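Local coordinates for protein cell death-related nuclease 4 (Caenorhabditis elegans, PDB 5DK5) that degrades RNA and DNA from their 3' ends as a metal-dependent DEDDh exonuclease and takes part in apoptotic DNA degradation, at residues V97-E100 and Q101-Q104; L229-N232 and K233-S237. All coordinates share one frame; numbering follows the deposited sequence.

Contact 1 of 2, residues V97-E100 and Q101-Q104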
loop_
_atom_site.group_PDB
_atom_site.type_symbol
_atom_site.label_atom_id
_atom_site.label_comp_id
_atom_site.label_asym_id
_atom_site.label_seq_id
_atom_site.Cartn_x
_atom_site.Cartn_y
_atom_site.Cartn_z
ATOM N N VAL B 97 -15.457 7.768 -11.783
ATOM C CA VAL B 97 -15.557 7.870 -13.233
ATOM C C VAL B 97 -15.999 6.541 -13.837
ATOM O O VAL B 97 -16.899 6.498 -14.676
ATOM C CB VAL B 97 -14.217 8.288 -13.858
ATOM C CG1 VAL B 97 -14.317 8.344 -15.384
ATOM C CG2 VAL B 97 -13.777 9.633 -13.305
ATOM N N VAL B 98 -15.360 5.459 -13.407
ATOM C CA VAL B 98 -15.661 4.134 -13.932
ATOM C C VAL B 98 -17.083 3.716 -13.577
ATOM O O VAL B 98 -17.763 3.070 -14.373
ATOM C CB VAL B 98 -14.671 3.087 -13.398
ATOM C CG1 VAL B 98 -15.081 1.682 -13.818
ATOM C CG2 VAL B 98 -13.267 3.399 -13.898
ATOM N N TYR B 99 -17.528 4.080 -12.378
ATOM C CA TYR B 99 -18.889 3.773 -11.956
ATOM C C TYR B 99 -19.897 4.537 -12.804
ATOM O O TYR B 99 -20.973 4.028 -13.111
ATOM C CB TYR B 99 -19.099 4.102 -10.478
ATOM C CG TYR B 99 -20.511 3.827 -10.009
ATOM C CD1 TYR B 99 -20.956 2.528 -9.804
ATOM C CD2 TYR B 99 -21.405 4.867 -9.782
ATOM C CE1 TYR B 99 -22.250 2.273 -9.386
ATOM C CE2 TYR B 99 -22.697 4.620 -9.360
ATOM C CZ TYR B 99 -23.113 3.322 -9.163
ATOM O OH TYR B 99 -24.400 3.075 -8.743
ATOM N N GLU B 100 -19.545 5.762 -13.180
ATOM C CA GLU B 100 -20.401 6.565 -14.043
ATOM C C GLU B 100 -20.495 5.937 -15.431
ATOM O O GLU B 100 -21.561 5.927 -16.047
ATOM C CB GLU B 100 -19.871 7.998 -14.131
ATOM C CG GLU B 100 -20.617 8.894 -15.105
ATOM C CD GLU B 100 -22.101 8.995 -14.802
ATOM O OE1 GLU B 100 -22.480 8.903 -13.614
ATOM O OE2 GLU B 100 -22.891 9.164 -15.754
ATOM N N GLN B 101 -19.376 5.408 -15.916
ATOM C CA GLN B 101 -19.352 4.718 -17.201
ATOM C C GLN B 101 -20.173 3.434 -17.123
ATOM O O GLN B 101 -20.799 3.020 -18.099
ATOM C CB GLN B 101 -17.913 4.405 -17.615
ATOM C CG GLN B 101 -17.078 5.639 -17.940
ATOM C CD GLN B 101 -15.602 5.329 -18.112
ATOM O OE1 GLN B 101 -15.087 4.360 -17.557
ATOM N NE2 GLN B 101 -14.913 6.157 -18.888
ATOM N N PHE B 102 -20.164 2.811 -15.950
ATOM C CA PHE B 102 -20.913 1.583 -15.723
ATOM C C PHE B 102 -22.417 1.841 -15.761
ATOM O O PHE B 102 -23.175 1.044 -16.309
ATOM C CB PHE B 102 -20.505 0.959 -14.385
ATOM C CG PHE B 102 -21.565 0.098 -13.764
ATOM C CD1 PHE B 102 -21.834 -1.164 -14.263
ATOM C CD2 PHE B 102 -22.282 0.548 -12.669
ATOM C CE1 PHE B 102 -22.808 -1.957 -13.687
ATOM C CE2 PHE B 102 -23.256 -0.241 -12.089
ATOM C CZ PHE B 102 -23.518 -1.494 -12.597
ATOM N N GLN B 103 -22.847 2.960 -15.185
ATOM C CA GLN B 103 -24.258 3.325 -15.198
ATOM C C GLN B 103 -24.740 3.622 -16.615
ATOM O O GLN B 103 -25.835 3.215 -17.004
ATOM C CB GLN B 103 -24.510 4.532 -14.297
ATOM C CG GLN B 103 -24.359 4.234 -12.818
ATOM C CD GLN B 103 -24.812 5.383 -11.946
ATOM O OE1 GLN B 103 -24.165 6.428 -11.888
ATOM N NE2 GLN B 103 -25.937 5.199 -11.267
ATOM N N GLN B 104 -23.921 4.333 -17.384
ATOM C CA GLN B 104 -24.260 4.634 -18.769
ATOM C C GLN B 104 -24.336 3.355 -19.598
ATOM O O GLN B 104 -25.176 3.231 -20.489
ATOM C CB GLN B 104 -23.235 5.597 -19.374
ATOM C CG GLN B 104 -23.517 5.971 -20.820
ATOM C CD GLN B 104 -24.896 6.568 -21.002
ATOM O OE1 GLN B 104 -25.305 7.451 -20.248
ATOM N NE2 GLN B 104 -25.627 6.078 -21.995
HETATM O O HOH W 1 -22.169 8.011 -11.170
#
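Gln103 sets its CG over one face of the Tyr99 ring, four residues back along the same helix. This CG makes a CH-pi contact 4.2 Å from the Tyr99 ring centroid, displaced toward the rim, and Gln103 CD comes to 3.4 Å from Tyr99 CE2. This placement follows from chi1 of -70°, which sets CG of Gln103 anti to its carbonyl carbon and folds the chain back toward the preceding turn. Phe102 meets the same tyrosine obliquely, the ring planes at 39°: Tyr99 CE1 arrives at the Phe102 ring edge, near its plane, 3.7 Å from CD2. On the tightly packed side of this amphipathic alpha-helix, 95-109, Val98 and Phe102 face the sheet of the RNase H-like exonuclease fold, reaching Phe44 and Phe62 of strands 41-50 and 55-65, while Tyr99 is covered by Pro142 and Phe144. Four successive i to i+4 backbone bonds hold the spacing, from Gln101 N to Val97 O through Gln104 N to Glu100 O. The solvent side is looser. Glu100 OE1 and Gln103 OE1, both acceptors, stand 3.5 Å apart and are reconciled by a water that donates to each at 2.6 Å, with carboxylate and amide planes turned 76° from one another.

Contact 2 of 2, residues L229-N232 and K233-S237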
loop_
_atom_site.group_PDB
_atom_site.type_symbol
_atom_site.label_atom_id
_atom_site.label_comp_id
_atom_site.label_asym_id
_atom_site.label_seq_id
_atom_site.Cartn_x
_atom_site.Cartn_y
_atom_site.Cartn_z
ATOM N N LEU B 229 -20.282 -6.835 19.547
ATOM C CA LEU B 229 -19.481 -7.962 19.091
ATOM C C LEU B 229 -18.431 -8.336 20.132
ATOM O O LEU B 229 -17.752 -7.465 20.676
ATOM C CB LEU B 229 -18.802 -7.622 17.760
ATOM C CG LEU B 229 -17.864 -8.669 17.156
ATOM C CD1 LEU B 229 -18.647 -9.879 16.677
ATOM C CD2 LEU B 229 -17.055 -8.063 16.020
ATOM N N VAL B 230 -18.303 -9.629 20.410
ATOM C CA VAL B 230 -17.249 -10.111 21.294
ATOM C C VAL B 230 -15.913 -9.992 20.567
ATOM O O VAL B 230 -15.595 -10.793 19.688
ATOM C CB VAL B 230 -17.492 -11.565 21.736
ATOM C CG1 VAL B 230 -16.339 -12.064 22.602
ATOM C CG2 VAL B 230 -18.808 -11.671 22.495
ATOM N N TYR B 231 -15.137 -8.984 20.952
ATOM C CA TYR B 231 -13.941 -8.594 20.216
ATOM C C TYR B 231 -12.817 -9.623 20.305
ATOM O O TYR B 231 -12.399 -10.012 21.395
ATOM C CB TYR B 231 -13.442 -7.241 20.730
ATOM C CG TYR B 231 -12.331 -6.632 19.906
ATOM C CD1 TYR B 231 -12.576 -6.136 18.633
ATOM C CD2 TYR B 231 -11.038 -6.539 20.407
ATOM C CE1 TYR B 231 -11.564 -5.575 17.875
ATOM C CE2 TYR B 231 -10.019 -5.978 19.659
ATOM C CZ TYR B 231 -10.288 -5.497 18.393
ATOM O OH TYR B 231 -9.282 -4.935 17.639
ATOM N N ASN B 232 -12.340 -10.057 19.141
ATOM C CA ASN B 232 -11.158 -10.906 19.041
ATOM C C ASN B 232 -9.949 -10.065 18.643
ATOM O O ASN B 232 -9.918 -9.492 17.557
ATOM C CB ASN B 232 -11.386 -12.025 18.025
ATOM C CG ASN B 232 -10.184 -12.937 17.882
ATOM O OD1 ASN B 232 -9.300 -12.961 18.737
ATOM N ND2 ASN B 232 -10.148 -13.696 16.796
ATOM N N LYS B 233 -8.956 -9.998 19.523
ATOM C CA LYS B 233 -7.820 -9.098 19.335
ATOM C C LYS B 233 -6.972 -9.434 18.108
ATOM O O LYS B 233 -6.298 -8.560 17.561
ATOM C CB LYS B 233 -6.929 -9.107 20.583
ATOM C CG LYS B 233 -7.116 -7.904 21.501
ATOM C CD LYS B 233 -7.533 -8.321 22.902
ATOM C CE LYS B 233 -7.471 -7.148 23.869
ATOM N NZ LYS B 233 -8.270 -5.980 23.400
ATOM N N GLU B 234 -7.011 -10.690 17.677
ATOM C CA GLU B 234 -6.195 -11.142 16.552
ATOM C C GLU B 234 -7.010 -11.213 15.262
ATOM O O GLU B 234 -6.677 -11.973 14.354
ATOM C CB GLU B 234 -5.586 -12.514 16.857
ATOM C CG GLU B 234 -4.761 -12.559 18.136
ATOM C CD GLU B 234 -3.532 -11.673 18.076
ATOM O OE1 GLU B 234 -3.042 -11.404 16.958
ATOM O OE2 GLU B 234 -3.054 -11.245 19.147
ATOM N N TRP B 235 -8.069 -10.414 15.179
ATOM C CA TRP B 235 -8.994 -10.501 14.052
ATOM C C TRP B 235 -8.356 -10.091 12.729
ATOM O O TRP B 235 -8.820 -10.489 11.663
ATOM C CB TRP B 235 -10.238 -9.639 14.303
ATOM C CG TRP B 235 -9.998 -8.151 14.291
ATOM C CD1 TRP B 235 -9.758 -7.351 15.370
ATOM C CD2 TRP B 235 -9.995 -7.288 13.145
ATOM N NE1 TRP B 235 -9.603 -6.047 14.968
ATOM C CE2 TRP B 235 -9.743 -5.981 13.608
ATOM C CE3 TRP B 235 -10.180 -7.493 11.775
ATOM C CZ2 TRP B 235 -9.669 -4.886 12.748
ATOM C CZ3 TRP B 235 -10.106 -6.403 10.923
ATOM C CH2 TRP B 235 -9.853 -5.118 11.414
ATOM N N ARG B 236 -7.293 -9.299 12.798
ATOM C CA ARG B 236 -6.663 -8.773 11.593
ATOM C C ARG B 236 -5.932 -9.842 10.785
ATOM O O ARG B 236 -5.629 -9.633 9.609
ATOM C CB ARG B 236 -5.700 -7.648 11.965
ATOM C CG ARG B 236 -6.408 -6.423 12.493
ATOM C CD ARG B 236 -5.447 -5.279 12.746
ATOM N NE ARG B 236 -6.145 -4.101 13.249
ATOM C CZ ARG B 236 -6.548 -3.947 14.507
ATOM N NH1 ARG B 236 -6.330 -4.899 15.408
ATOM N NH2 ARG B 236 -7.177 -2.837 14.868
ATOM N N SER B 237 -5.657 -10.982 11.411
ATOM C CA SER B 237 -4.971 -12.086 10.741
ATOM C C SER B 237 -5.945 -13.180 10.294
ATOM O O SER B 237 -5.530 -14.195 9.733
ATOM C CB SER B 237 -3.906 -12.683 11.664
ATOM O OG SER B 237 -4.491 -13.199 12.845
#
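The hydroxyl of Tyr231 is gripped from two directions. Trp235 NE1 donates to Tyr231 OH at 2.9 Å, the oxygen lying in the indole plane although the bond is bent (137° at the hydrogen), and OH is also hydrogen-bonded to Asp297, whose carboxylate also pairs with Arg236, itself salt-bridged to Asp36. The tyrosine ring leans obliquely against the pyrrole part of the indole, CE1 of Tyr231 being 3.6 Å from CD1 of Trp235, while the Lys233 side chain crosses the tyrosine at about a right angle, CG 3.9 Å from Tyr231 CE2. Trp235 takes the crowded position, CG between its backbone N and carbonyl carbon (chi1 69°), which also brings CD1 to 3.1 Å from Asn232 O at the indole edge. A phenylalanine in place of Tyr231 would probably keep much of the ring packing but leave the indole N-H and Asp297 without their shared partner. Trp235 N bonds weakly to Asn232 O at 3.2 Å, and Glu234 N reaches Asn232 OD1 in a weak but nearly straight bond of 3.4 Å. The arrangement is an Asx turn superposed on a type I beta turn, leading into the 3-10 segment before helix 239-249.

The two contacts show how local side-chain pairing takes its character from its surroundings. Contact 1 is partly buried: it lies within helix 95-109, repeats the regular backbone bonding of that helix, and sends Phe102 and Val98 against the central sheet and Tyr99 against loop residues, leaving polar ends to a water. Contact 2 is a surface contact in the loop between strand 216-219 and helix 239-249, where the bonds of the turn itself are weak and the stronger polar contacts are made by a hydroxyl, an indole N-H and charged side chains such as Asp36 and Asp297. Contacts 1 and 2 share no helix or strand and do not touch; the nearest atoms of contact 1 and contact 2 are about 25 Å apart, and the two lie on opposite sides of the chain's centre.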